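Long-range contacts in putative dienelactone hydrolase (Klebsiella pneumoniae subsp. pneumoniae MGH 78578, PDB 3F67), which probably acts as an alpha/beta hydrolase of the dienelactone hydrolase family, cleaving carboxylic ester or lactone bonds: residues P33-Q39 with R116-F122; R127-L131 with S157-P161; A141-G147 with A170-Y176; I204-P208 with D229-R233. All coordinates share one frame; numbering follows the deposited sequence.

Interaction 1: residues P33-Q39 with R116-F122; sequences PIVIVVQ and RLLITGF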
loop_
_atom_site.group_PDB
_atom_site.type_symbol
_atom_site.label_atom_id
_atom_site.label_comp_id
_atom_site.label_asym_id
_atom_site.label_seq_id
_atom_site.Cartn_x
_atom_site.Cartn_y
_atom_site.Cartn_z
ATOM N N PRO A 33 10.815 6.337 -11.512
ATOM C CA PRO A 33 9.819 6.580 -10.445
ATOM C C PRO A 33 9.645 5.284 -9.631
ATOM O O PRO A 33 9.688 4.147 -10.211
ATOM C CB PRO A 33 8.519 6.914 -11.234
ATOM C CG PRO A 33 8.731 6.232 -12.602
ATOM C CD PRO A 33 10.207 6.182 -12.874
ATOM N N ILE A 34 9.447 5.424 -8.318
ATOM C CA ILE A 34 9.409 4.280 -7.410
ATOM C C ILE A 34 7.983 4.085 -6.937
ATOM O O ILE A 34 7.362 5.060 -6.492
ATOM C CB ILE A 34 10.260 4.594 -6.149
ATOM C CG1 ILE A 34 11.725 4.908 -6.551
ATOM C CG2 ILE A 34 10.126 3.473 -5.087
ATOM C CD1 ILE A 34 12.427 5.767 -5.530
ATOM N N VAL A 35 7.472 2.847 -6.995
ATOM C CA VAL A 35 6.210 2.567 -6.296
ATOM C C VAL A 35 6.507 1.542 -5.195
ATOM O O VAL A 35 6.813 0.364 -5.487
ATOM C CB VAL A 35 5.081 2.044 -7.238
ATOM C CG1 VAL A 35 3.787 1.762 -6.414
ATOM C CG2 VAL A 35 4.812 3.045 -8.366
ATOM N N ILE A 36 6.382 1.972 -3.948
ATOM C CA ILE A 36 6.430 0.982 -2.838
ATOM C C ILE A 36 5.055 0.293 -2.828
ATOM O O ILE A 36 4.030 0.973 -2.920
ATOM C CB ILE A 36 6.663 1.696 -1.561
ATOM C CG1 ILE A 36 8.067 2.376 -1.574
ATOM C CG2 ILE A 36 6.559 0.712 -0.357
ATOM C CD1 ILE A 36 8.326 3.151 -0.272
ATOM N N VAL A 37 5.036 -1.037 -2.755
ATOM C CA VAL A 37 3.782 -1.791 -2.832
ATOM C C VAL A 37 3.581 -2.418 -1.450
ATOM O O VAL A 37 4.441 -3.212 -0.990
ATOM C CB VAL A 37 3.885 -2.913 -3.881
ATOM C CG1 VAL A 37 2.593 -3.755 -3.865
ATOM C CG2 VAL A 37 4.060 -2.295 -5.305
ATOM N N VAL A 38 2.474 -2.075 -0.781
ATOM C CA VAL A 38 2.271 -2.590 0.591
ATOM C C VAL A 38 1.293 -3.754 0.600
ATOM O O VAL A 38 0.132 -3.626 0.159
ATOM C CB VAL A 38 1.745 -1.525 1.568
ATOM C CG1 VAL A 38 1.873 -2.029 3.058
ATOM C CG2 VAL A 38 2.476 -0.196 1.408
ATOM N N GLN A 39 1.788 -4.893 1.106
ATOM C CA GLN A 39 1.047 -6.169 1.199
ATOM C C GLN A 39 -0.304 -6.091 1.935
ATOM O O GLN A 39 -0.561 -5.135 2.697
ATOM C CB GLN A 39 1.955 -7.095 2.025
ATOM C CG GLN A 39 2.238 -6.488 3.396
ATOM C CD GLN A 39 3.003 -7.459 4.296
ATOM O OE1 GLN A 39 4.218 -7.578 4.170
ATOM N NE2 GLN A 39 2.286 -8.185 5.157
ATOM N N ARG A 116 10.794 11.012 -6.877
ATOM C CA ARG A 116 9.616 10.438 -7.574
ATOM C C ARG A 116 9.108 9.235 -6.784
ATOM O O ARG A 116 8.865 8.127 -7.309
ATOM C CB ARG A 116 9.997 10.047 -9.022
ATOM C CG ARG A 116 10.622 11.223 -9.784
ATOM C CD ARG A 116 10.957 10.828 -11.242
ATOM N NE ARG A 116 9.714 10.503 -11.995
ATOM C CZ ARG A 116 9.718 9.961 -13.217
ATOM N NH1 ARG A 116 10.872 9.668 -13.820
ATOM N NH2 ARG A 116 8.549 9.708 -13.848
ATOM N N LEU A 117 8.868 9.476 -5.501
ATOM C CA LEU A 117 8.402 8.388 -4.627
ATOM C C LEU A 117 6.897 8.314 -4.567
ATOM O O LEU A 117 6.224 9.307 -4.272
ATOM C CB LEU A 117 8.927 8.592 -3.191
ATOM C CG LEU A 117 8.696 7.452 -2.184
ATOM C CD1 LEU A 117 9.481 6.151 -2.505
ATOM C CD2 LEU A 117 9.022 7.973 -0.727
ATOM N N LEU A 118 6.396 7.100 -4.775
ATOM C CA LEU A 118 4.928 6.829 -4.838
ATOM C C LEU A 118 4.651 5.597 -3.974
ATOM O O LEU A 118 5.568 4.796 -3.703
ATOM C CB LEU A 118 4.532 6.541 -6.280
ATOM C CG LEU A 118 4.868 7.629 -7.293
ATOM C CD1 LEU A 118 4.748 7.076 -8.709
ATOM C CD2 LEU A 118 3.975 8.857 -7.087
ATOM N N ILE A 119 3.392 5.386 -3.562
ATOM C CA ILE A 119 3.092 4.180 -2.812
ATOM C C ILE A 119 1.669 3.722 -3.123
ATOM O O ILE A 119 0.763 4.548 -3.331
ATOM C CB ILE A 119 3.270 4.428 -1.291
ATOM C CG1 ILE A 119 3.088 3.147 -0.489
ATOM C CG2 ILE A 119 2.348 5.583 -0.785
ATOM C CD1 ILE A 119 3.537 3.342 1.045
ATOM N N THR A 120 1.478 2.414 -3.163
ATOM C CA THR A 120 0.124 1.860 -3.230
ATOM C C THR A 120 0.050 0.653 -2.295
ATOM O O THR A 120 1.058 -0.027 -2.052
ATOM C CB THR A 120 -0.267 1.496 -4.688
ATOM O OG1 THR A 120 -1.681 1.254 -4.748
ATOM C CG2 THR A 120 0.512 0.254 -5.231
ATOM N N GLY A 121 -1.130 0.377 -1.783
ATOM C CA GLY A 121 -1.225 -0.737 -0.824
ATOM C C GLY A 121 -2.646 -1.243 -0.752
ATOM O O GLY A 121 -3.578 -0.518 -1.089
ATOM N N PHE A 122 -2.800 -2.493 -0.295
ATOM C CA PHE A 122 -4.085 -3.195 -0.406
ATOM C C PHE A 122 -4.499 -3.717 0.950
ATOM O O PHE A 122 -3.691 -4.317 1.632
ATOM C CB PHE A 122 -3.938 -4.392 -1.384
ATOM C CG PHE A 122 -3.486 -3.956 -2.745
ATOM C CD1 PHE A 122 -4.424 -3.669 -3.734
ATOM C CD2 PHE A 122 -2.115 -3.779 -2.995
ATOM C CE1 PHE A 122 -3.986 -3.190 -5.036
ATOM C CE2 PHE A 122 -1.675 -3.274 -4.233
ATOM C CZ PHE A 122 -2.611 -2.993 -5.244
#
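With CG anti to its carbonyl carbon (chi1 -54°) and a bend at chi3 (64°), Arg-116 folds back alongside Pro-33, and the proline ring lies over one face of the guanidinium, Pro-33 CD standing 3.7 Å from Arg-116 NH1. A flat cation suits this spot: its face accepts an aliphatic ring while Arg-116 NE forms a salt bridge to the C-terminal carboxylate of Tyr-241. In Leu-117, CG is anti to the backbone N, which swings CD1 in between Ile-34 and Ile-36, 3.8 Å from Ile-34 CG2. Further along the same face Ile-119 CD1 reaches Val-38 CG2 at 3.7 Å.

The backbones are neighbouring parallel strands in the middle of the alpha/beta-hydrolase sheet, paired from Ile-34 with Leu-117 to Val-38 with Gly-121. Six N-H...O bonds join them, ending in a longer one from Phe-122 N to Val-38 O, 3.2 Å. Branched aliphatic residues suit both faces, because helices cover each: Ile-36 packs on helix 93-108, Val-37 on helix 46-57. Thr-120 brings a polar group into this apolar layer; its CG2 meets Val-35 CG1 at 3.8 Å, while OG1 is hydrogen-bonded to Val-143 O on the next strand. Gly-121, probably part of a nucleophile elbow, comes within 4.2 Å of Val-38, CA to CA, a spacing at which a beta carbon would run into Val-38 CB.

Interaction 2: residues R127-L131 with S157-P161; sequences RITWL and SPKHP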
loop_
_atom_site.group_PDB
_atom_site.type_symbol
_atom_site.label_atom_id
_atom_site.label_comp_id
_atom_site.label_asym_id
_atom_site.label_seq_id
_atom_site.Cartn_x
_atom_site.Cartn_y
_atom_site.Cartn_z
ATOM N N ARG A 127 -4.580 0.726 4.540
ATOM C CA ARG A 127 -4.576 1.602 5.719
ATOM C C ARG A 127 -3.190 2.208 5.922
ATOM O O ARG A 127 -3.054 3.404 6.178
ATOM C CB ARG A 127 -5.059 0.843 6.963
ATOM C CG ARG A 127 -4.864 1.669 8.265
ATOM C CD ARG A 127 -5.414 0.924 9.471
ATOM N NE ARG A 127 -4.982 1.565 10.727
ATOM C CZ ARG A 127 -3.793 1.386 11.282
ATOM N NH1 ARG A 127 -2.916 0.532 10.741
ATOM N NH2 ARG A 127 -3.500 2.010 12.423
ATOM N N ILE A 128 -2.167 1.358 5.825
ATOM C CA ILE A 128 -0.767 1.809 5.961
ATOM C C ILE A 128 -0.452 2.904 4.935
ATOM O O ILE A 128 0.241 3.878 5.256
ATOM C CB ILE A 128 0.186 0.582 5.821
ATOM C CG1 ILE A 128 0.015 -0.395 7.010
ATOM C CG2 ILE A 128 1.657 1.035 5.654
ATOM C CD1 ILE A 128 0.316 0.215 8.384
ATOM N N THR A 129 -0.985 2.743 3.733
ATOM C CA THR A 129 -0.822 3.736 2.680
ATOM C C THR A 129 -1.275 5.136 3.143
ATOM O O THR A 129 -0.548 6.102 2.958
ATOM C CB THR A 129 -1.517 3.275 1.367
ATOM O OG1 THR A 129 -0.777 2.160 0.854
ATOM C CG2 THR A 129 -1.407 4.373 0.268
ATOM N N TRP A 130 -2.482 5.242 3.718
ATOM C CA TRP A 130 -2.918 6.529 4.254
ATOM C C TRP A 130 -1.953 7.055 5.302
ATOM O O TRP A 130 -1.592 8.240 5.297
ATOM C CB TRP A 130 -4.301 6.378 4.919
ATOM C CG TRP A 130 -5.469 6.226 3.969
ATOM C CD1 TRP A 130 -6.179 5.069 3.688
ATOM C CD2 TRP A 130 -6.114 7.283 3.233
ATOM N NE1 TRP A 130 -7.227 5.357 2.813
ATOM C CE2 TRP A 130 -7.195 6.701 2.519
ATOM C CE3 TRP A 130 -5.859 8.674 3.092
ATOM C CZ2 TRP A 130 -8.036 7.448 1.684
ATOM C CZ3 TRP A 130 -6.704 9.434 2.258
ATOM C CH2 TRP A 130 -7.787 8.815 1.565
ATOM N N LEU A 131 -1.591 6.190 6.246
ATOM C CA LEU A 131 -0.673 6.619 7.309
ATOM C C LEU A 131 0.650 7.147 6.740
ATOM O O LEU A 131 1.209 8.148 7.251
ATOM C CB LEU A 131 -0.396 5.496 8.311
ATOM C CG LEU A 131 -1.612 4.915 9.067
ATOM C CD1 LEU A 131 -1.156 3.893 10.148
ATOM C CD2 LEU A 131 -2.522 5.945 9.631
ATOM N N SER A 157 -1.310 0.220 17.140
ATOM C CA SER A 157 -1.996 0.958 16.074
ATOM C C SER A 157 -2.782 2.117 16.724
ATOM O O SER A 157 -4.005 2.039 16.895
ATOM C CB SER A 157 -2.887 0.044 15.219
ATOM O OG SER A 157 -2.102 -0.875 14.494
ATOM N N PRO A 158 -2.076 3.171 17.130
ATOM C CA PRO A 158 -2.781 4.240 17.882
ATOM C C PRO A 158 -3.534 5.293 17.046
ATOM O O PRO A 158 -4.285 6.095 17.652
ATOM C CB PRO A 158 -1.646 4.941 18.615
ATOM C CG PRO A 158 -0.508 4.824 17.673
ATOM C CD PRO A 158 -0.624 3.415 17.086
ATOM N N LYS A 159 -3.286 5.370 15.730
ATOM C CA LYS A 159 -3.994 6.350 14.870
ATOM C C LYS A 159 -4.525 5.654 13.663
ATOM O O LYS A 159 -3.876 4.739 13.161
ATOM C CB LYS A 159 -3.093 7.496 14.416
ATOM C CG LYS A 159 -2.353 8.121 15.600
ATOM C CD LYS A 159 -2.436 9.596 15.596
ATOM C CE LYS A 159 -1.423 10.157 16.599
ATOM N NZ LYS A 159 -0.668 11.286 15.969
ATOM N N HIS A 160 -5.700 6.087 13.200
ATOM C CA HIS A 160 -6.282 5.575 11.948
ATOM C C HIS A 160 -6.345 6.693 10.923
ATOM O O HIS A 160 -6.067 7.854 11.260
ATOM C CB HIS A 160 -7.680 5.014 12.259
ATOM C CG HIS A 160 -7.623 3.769 13.081
ATOM N ND1 HIS A 160 -6.945 2.635 12.660
ATOM C CD2 HIS A 160 -8.095 3.490 14.319
ATOM C CE1 HIS A 160 -7.035 1.704 13.591
ATOM N NE2 HIS A 160 -7.730 2.197 14.610
ATOM N N PRO A 161 -6.632 6.361 9.659
ATOM C CA PRO A 161 -6.629 7.386 8.634
ATOM C C PRO A 161 -7.467 8.622 9.006
ATOM O O PRO A 161 -7.050 9.748 8.695
ATOM C CB PRO A 161 -7.126 6.636 7.371
ATOM C CG PRO A 161 -6.548 5.213 7.587
ATOM C CD PRO A 161 -6.750 4.990 9.088
#
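Pro-161 CG and CB press against Trp-130 CB, both at 3.7 Å, and this is the tight end of the contact. The two side chains cross at about a right angle, with Pro-161 CB over one face of the indole in a CH-pi contact, 4.2 Å from the centroid of the five-membered ring. A proline serves well here, since its rigid ring offers a compact aliphatic surface, and its CD also lies against Arg-127 CG at 3.9 Å. The five-membered ring is also held through its N-H, Trp-130 NE1 being hydrogen-bonded to Tyr-176 OH.

Arg-127 carries the polar half. With CG anti to the backbone N (chi1 171°) and the chain extended from there to NE, it is long enough to leave helix 124-133, the helix that follows the probable nucleophile elbow in this alpha/beta-hydrolase fold, and meet the loop leading to helix 161-164. Arg-127 NE donates to His-160 ND1 at 3.0 Å, a bond that lies close to the imidazole plane although the guanidinium and ring planes stand 69° apart. Because ND1 acts as acceptor here and NE2 is hydrogen-bonded to Glu-152 O, the histidine is probably neutral, with its proton on NE2. Arg-127 NH2 adds a bent, weak bond to Lys-159 O at 2.9 Å; its stronger partner is Asp-93, in a salt bridge. Leu-131 CD1 lies over one guanidinium face, toward its rim.

Toward solvent the grip slackens. Ser-157 touches the arginine merely through CB, 3.5 Å from Arg-127 NH2, and the exposed Lys-159 side chain leads away from the helix.

Interaction 3: residues A141-G147 with A170-Y176; sequences AAVAWYG and APVLGLY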
loop_
_atom_site.group_PDB
_atom_site.type_symbol
_atom_site.label_atom_id
_atom_site.label_comp_id
_atom_site.label_asym_id
_atom_site.label_seq_id
_atom_site.Cartn_x
_atom_site.Cartn_y
_atom_site.Cartn_z
ATOM N N ALA A 141 2.741 10.891 -4.147
ATOM C CA ALA A 141 1.332 10.519 -4.249
ATOM C C ALA A 141 1.113 9.117 -3.724
ATOM O O ALA A 141 2.088 8.338 -3.562
ATOM C CB ALA A 141 0.860 10.607 -5.728
ATOM N N ALA A 142 -0.162 8.806 -3.439
ATOM C CA ALA A 142 -0.490 7.513 -2.802
ATOM C C ALA A 142 -1.841 7.033 -3.315
ATOM O O ALA A 142 -2.738 7.839 -3.589
ATOM C CB ALA A 142 -0.564 7.649 -1.251
ATOM N N VAL A 143 -1.962 5.721 -3.476
ATOM C CA VAL A 143 -3.240 5.070 -3.845
ATOM C C VAL A 143 -3.518 3.950 -2.849
ATOM O O VAL A 143 -2.768 2.956 -2.793
ATOM C CB VAL A 143 -3.221 4.531 -5.312
ATOM C CG1 VAL A 143 -4.588 3.827 -5.657
ATOM C CG2 VAL A 143 -2.989 5.758 -6.286
ATOM N N ALA A 144 -4.609 4.108 -2.076
ATOM C CA ALA A 144 -4.938 3.157 -0.985
ATOM C C ALA A 144 -6.135 2.343 -1.471
ATOM O O ALA A 144 -7.189 2.918 -1.835
ATOM C CB ALA A 144 -5.303 3.942 0.255
ATOM N N TRP A 145 -5.994 1.017 -1.490
ATOM C CA TRP A 145 -7.117 0.170 -1.871
ATOM C C TRP A 145 -7.738 -0.450 -0.626
ATOM O O TRP A 145 -7.078 -1.189 0.082
ATOM C CB TRP A 145 -6.674 -0.966 -2.758
ATOM C CG TRP A 145 -5.943 -0.577 -4.039
ATOM C CD1 TRP A 145 -4.688 0.011 -4.141
ATOM C CD2 TRP A 145 -6.373 -0.865 -5.394
ATOM N NE1 TRP A 145 -4.345 0.123 -5.490
ATOM C CE2 TRP A 145 -5.340 -0.430 -6.262
ATOM C CE3 TRP A 145 -7.536 -1.453 -5.944
ATOM C CZ2 TRP A 145 -5.441 -0.542 -7.703
ATOM C CZ3 TRP A 145 -7.634 -1.640 -7.353
ATOM C CH2 TRP A 145 -6.583 -1.168 -8.212
ATOM N N TYR A 146 -9.013 -0.132 -0.414
ATOM C CA TYR A 146 -9.863 -0.681 0.673
ATOM C C TYR A 146 -9.086 -0.905 1.969
ATOM O O TYR A 146 -9.010 -2.042 2.486
ATOM C CB TYR A 146 -10.581 -1.957 0.202
ATOM C CG TYR A 146 -9.856 -2.810 -0.828
ATOM C CD1 TYR A 146 -8.915 -3.776 -0.436
ATOM C CD2 TYR A 146 -10.166 -2.706 -2.181
ATOM C CE1 TYR A 146 -8.268 -4.581 -1.371
ATOM C CE2 TYR A 146 -9.537 -3.535 -3.128
ATOM C CZ TYR A 146 -8.600 -4.435 -2.725
ATOM O OH TYR A 146 -7.989 -5.239 -3.639
ATOM N N GLY A 147 -8.518 0.191 2.483
ATOM C CA GLY A 147 -7.849 0.234 3.788
ATOM C C GLY A 147 -8.824 0.754 4.851
ATOM O O GLY A 147 -9.501 1.774 4.639
ATOM N N ALA A 170 0.682 14.376 0.711
ATOM C CA ALA A 170 0.641 13.955 -0.699
ATOM C C ALA A 170 -0.799 13.649 -1.077
ATOM O O ALA A 170 -1.595 13.244 -0.198
ATOM C CB ALA A 170 1.459 12.651 -0.878
ATOM N N PRO A 171 -1.167 13.838 -2.375
ATOM C CA PRO A 171 -2.514 13.482 -2.836
ATOM C C PRO A 171 -2.771 11.983 -2.712
ATOM O O PRO A 171 -1.925 11.182 -3.169
ATOM C CB PRO A 171 -2.506 13.881 -4.340
ATOM C CG PRO A 171 -1.380 14.831 -4.459
ATOM C CD PRO A 171 -0.355 14.442 -3.454
ATOM N N VAL A 172 -3.904 11.617 -2.096
ATOM C CA VAL A 172 -4.221 10.201 -1.895
ATOM C C VAL A 172 -5.505 9.889 -2.597
ATOM O O VAL A 172 -6.503 10.581 -2.406
ATOM C CB VAL A 172 -4.428 9.846 -0.402
ATOM C CG1 VAL A 172 -4.637 8.365 -0.290
ATOM C CG2 VAL A 172 -3.195 10.260 0.443
ATOM N N LEU A 173 -5.475 8.849 -3.420
ATOM C CA LEU A 173 -6.702 8.320 -4.071
ATOM C C LEU A 173 -7.077 7.046 -3.314
ATOM O O LEU A 173 -6.220 6.146 -3.154
ATOM C CB LEU A 173 -6.364 7.906 -5.514
ATOM C CG LEU A 173 -7.394 7.049 -6.228
ATOM C CD1 LEU A 173 -8.798 7.769 -6.369
ATOM C CD2 LEU A 173 -6.865 6.768 -7.662
ATOM N N GLY A 174 -8.327 6.929 -2.866
ATOM C CA GLY A 174 -8.762 5.663 -2.247
ATOM C C GLY A 174 -9.671 4.913 -3.211
ATOM O O GLY A 174 -10.507 5.512 -3.884
ATOM N N LEU A 175 -9.508 3.599 -3.291
ATOM C CA LEU A 175 -10.366 2.772 -4.174
ATOM C C LEU A 175 -11.096 1.783 -3.262
ATOM O O LEU A 175 -10.470 0.891 -2.680
ATOM C CB LEU A 175 -9.456 2.036 -5.199
ATOM C CG LEU A 175 -8.682 3.013 -6.116
ATOM C CD1 LEU A 175 -7.614 2.240 -6.938
ATOM C CD2 LEU A 175 -9.664 3.799 -7.091
ATOM N N TYR A 176 -12.422 1.959 -3.120
ATOM C CA TYR A 176 -13.189 1.275 -2.068
ATOM C C TYR A 176 -14.379 0.538 -2.696
ATOM O O TYR A 176 -14.873 0.943 -3.766
ATOM C CB TYR A 176 -13.632 2.310 -1.004
ATOM C CG TYR A 176 -12.476 2.586 -0.046
ATOM C CD1 TYR A 176 -11.314 3.262 -0.492
ATOM C CD2 TYR A 176 -12.527 2.152 1.288
ATOM C CE1 TYR A 176 -10.241 3.463 0.335
ATOM C CE2 TYR A 176 -11.436 2.364 2.165
ATOM C CZ TYR A 176 -10.307 3.030 1.679
ATOM O OH TYR A 176 -9.203 3.205 2.493
#
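Over the centre of the six-membered ring of Trp-145 sits a single methyl group, Leu-175 CD1, 3.5 Å from the centroid and 7° off the ring normal. The Tyr-176 ring has Tyr-146 CA over one face, offset toward the rim, while Gly-147 O lies at its edge. There Tyr-176 OH donates to Gly-147 O over 2.6 Å, in the carbonyl plane and on a lone pair. The Tyr-146 ring has Trp-145 CB over one face, and its hydroxyl is hydrogen-bonded to Asn-215 N.

Leucine suits its place here: in Leu-175 CG is anti to the carbonyl carbon (chi1 -62°), and one branch serves two neighbours, CD1 lying over the indole and 3.6 Å from Val-143 CG1. On the other face the residues are mostly small: Ala-142 CB meets Val-172 CG2 at 4.1 Å, and Ala-144 pairs with Gly-174. The bulky Trp-130 of helix 124-133 packs there on Ala-144 and Val-172, which explains the small neighbours. At Gly-174 a beta carbon would collide with Tyr-176 CE1, so glycine lets the phenol fold back beside the strand.

Beneath these groups five backbone bonds run from Ala-142 N to Pro-171 O through to Tyr-146 N to Leu-175 O, 2.9 Å. At Tyr-146 the backbone takes a positive phi (36°), and its ring meets that of His-212, a member of the probable Cys-His-Asp triad. Parallel strands 141-145 and 172-177, linked by a crossover carrying helix 161-164, form a beta-alpha-beta unit of the alpha/beta-hydrolase fold, with the probable active site at their C-terminal ends.

Interaction 4: residues I204-P208 with D229-R233; sequences IVVYP and DGWQR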
loop_
_atom_site.group_PDB
_atom_site.type_symbol
_atom_site.label_atom_id
_atom_site.label_comp_id
_atom_site.label_asym_id
_atom_site.label_seq_id
_atom_site.Cartn_x
_atom_site.Cartn_y
_atom_site.Cartn_z
ATOM N N ILE A 204 -12.017 9.550 -2.626
ATOM C CA ILE A 204 -12.340 8.130 -2.451
ATOM C C ILE A 204 -13.373 7.752 -3.516
ATOM O O ILE A 204 -14.464 8.347 -3.599
ATOM C CB ILE A 204 -12.919 7.854 -1.020
ATOM C CG1 ILE A 204 -11.821 8.142 0.014
ATOM C CG2 ILE A 204 -13.393 6.427 -0.901
ATOM C CD1 ILE A 204 -12.312 8.156 1.501
ATOM N N VAL A 205 -13.012 6.791 -4.345
ATOM C CA VAL A 205 -13.920 6.274 -5.365
ATOM C C VAL A 205 -14.522 5.000 -4.808
ATOM O O VAL A 205 -13.782 4.113 -4.360
ATOM C CB VAL A 205 -13.136 5.997 -6.653
ATOM C CG1 VAL A 205 -14.029 5.219 -7.709
ATOM C CG2 VAL A 205 -12.569 7.345 -7.220
ATOM N N VAL A 206 -15.872 4.918 -4.809
ATOM C CA VAL A 206 -16.564 3.750 -4.290
ATOM C C VAL A 206 -17.213 2.965 -5.435
ATOM O O VAL A 206 -18.013 3.527 -6.207
ATOM C CB VAL A 206 -17.654 4.157 -3.297
ATOM C CG1 VAL A 206 -18.330 2.900 -2.755
ATOM C CG2 VAL A 206 -17.023 4.953 -2.146
ATOM N N TYR A 207 -16.828 1.704 -5.575
ATOM C CA TYR A 207 -17.332 0.827 -6.643
ATOM C C TYR A 207 -18.604 0.114 -6.182
ATOM O O TYR A 207 -18.547 -0.720 -5.277
ATOM C CB TYR A 207 -16.262 -0.203 -7.035
ATOM C CG TYR A 207 -15.125 0.463 -7.772
ATOM C CD1 TYR A 207 -15.188 0.642 -9.165
ATOM C CD2 TYR A 207 -14.015 0.959 -7.076
ATOM C CE1 TYR A 207 -14.156 1.323 -9.862
ATOM C CE2 TYR A 207 -12.990 1.631 -7.758
ATOM C CZ TYR A 207 -13.065 1.778 -9.137
ATOM O OH TYR A 207 -12.072 2.421 -9.824
ATOM N N PRO A 208 -19.749 0.422 -6.819
ATOM C CA PRO A 208 -21.039 -0.145 -6.369
ATOM C C PRO A 208 -21.079 -1.675 -6.287
ATOM O O PRO A 208 -21.779 -2.223 -5.439
ATOM C CB PRO A 208 -22.063 0.346 -7.421
ATOM C CG PRO A 208 -21.448 1.462 -8.132
ATOM C CD PRO A 208 -19.896 1.353 -7.951
ATOM N N ASP A 229 -10.815 -0.922 -13.718
ATOM C CA ASP A 229 -11.011 0.528 -13.603
ATOM C C ASP A 229 -10.095 1.122 -12.531
ATOM O O ASP A 229 -9.473 2.170 -12.737
ATOM C CB ASP A 229 -12.483 0.857 -13.308
ATOM C CG ASP A 229 -12.746 2.352 -13.313
ATOM O OD1 ASP A 229 -12.942 2.884 -14.417
ATOM O OD2 ASP A 229 -12.714 3.006 -12.245
ATOM N N GLY A 230 -10.027 0.466 -11.371
ATOM C CA GLY A 230 -9.160 0.961 -10.266
ATOM C C GLY A 230 -7.702 1.011 -10.668
ATOM O O GLY A 230 -6.978 1.995 -10.378
ATOM N N TRP A 231 -7.261 -0.018 -11.389
ATOM C CA TRP A 231 -5.866 -0.057 -11.837
ATOM C C TRP A 231 -5.588 1.142 -12.774
ATOM O O TRP A 231 -4.550 1.803 -12.656
ATOM C CB TRP A 231 -5.590 -1.361 -12.583
ATOM C CG TRP A 231 -4.106 -1.649 -12.762
ATOM C CD1 TRP A 231 -3.387 -1.564 -13.914
ATOM C CD2 TRP A 231 -3.201 -2.137 -11.747
ATOM N NE1 TRP A 231 -2.055 -1.913 -13.664
ATOM C CE2 TRP A 231 -1.925 -2.280 -12.358
ATOM C CE3 TRP A 231 -3.348 -2.441 -10.382
ATOM C CZ2 TRP A 231 -0.794 -2.733 -11.657
ATOM C CZ3 TRP A 231 -2.223 -2.872 -9.666
ATOM C CH2 TRP A 231 -0.958 -3.024 -10.320
ATOM N N GLN A 232 -6.550 1.461 -13.654
ATOM C CA GLN A 232 -6.334 2.594 -14.564
ATOM C C GLN A 232 -6.384 3.909 -13.789
ATOM O O GLN A 232 -5.582 4.814 -14.087
ATOM C CB GLN A 232 -7.369 2.588 -15.698
ATOM C CG GLN A 232 -7.178 1.381 -16.686
ATOM C CD GLN A 232 -5.715 1.267 -17.211
ATOM O OE1 GLN A 232 -5.054 0.194 -17.115
ATOM N NE2 GLN A 232 -5.180 2.399 -17.706
ATOM N N ARG A 233 -7.242 3.988 -12.777
ATOM C CA ARG A 233 -7.308 5.241 -11.940
ATOM C C ARG A 233 -6.018 5.407 -11.160
ATOM O O ARG A 233 -5.539 6.517 -10.994
ATOM C CB ARG A 233 -8.495 5.227 -10.957
ATOM C CG ARG A 233 -9.874 5.464 -11.651
ATOM C CD ARG A 233 -11.002 5.472 -10.627
ATOM N NE ARG A 233 -12.263 5.684 -11.360
ATOM C CZ ARG A 233 -12.803 6.869 -11.625
ATOM N NH1 ARG A 233 -12.239 7.985 -11.168
ATOM N NH2 ARG A 233 -13.976 6.919 -12.290
#
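Val-205 lays its two methyl groups against the guanidinium end of Arg-233: CG1 is over one face of the flat group, and CG2 approaches Arg-233 NH1 to 4.0 Å. The arginine suits the border of the helix because its methylene chain, extended from CG to NE, can lie over apolar neighbours while its charge is paired. Arg-233 NE forms a salt bridge with Asp-229 OD2 one helical turn earlier, 2.9 Å away and near the guanidinium plane.

That carboxylate oxygen has a second donor. Tyr-207 OH gives a short hydrogen bond of 2.6 Å to Asp-229 OD2, which accepts it on its anti lone pair and the bond from Arg-233 NE on its syn one. The ring and carboxylate planes are 70° apart, with Asp-229 CG at the edge of the phenol. Asp-229 has CG anti to its backbone N (chi1 -175°), which points the acid at the strand. Held by two donors, one of them cationic, it is probably stabilised as the anion. Tyr-207 OH also touches Arg-233 CD at 3.3 Å.

Strand 202-207 is the outermost strand at its end of the sheet, and helix 224-238 runs nearly antiparallel to it (167° between segment axes), the strand-helix layering of an alpha/beta/alpha sandwich.

Interactions 1, 3 and 4 all involve one mixed sheet, in which strands 32-38, 116-122, 141-145, 172-177 and 202-207 lie side by side in that order. The centres of interactions 1 and 3 are about 11 Å apart, those of 3 and 4 about 10 Å, and those of 1 and 4 about 17 Å. Interaction 2 lies beside the sheet, where helix 124-133 packs on strand 141-145; its segments alternate along the chain with those of interaction 3, whereas interaction 1 precedes both and interaction 4 follows. Since helix 124-133 directly follows strand 116-122, interactions 1 to 3 gather round the probable nucleophile elbow, while interaction 4 joins the edge strand to helix 224-238.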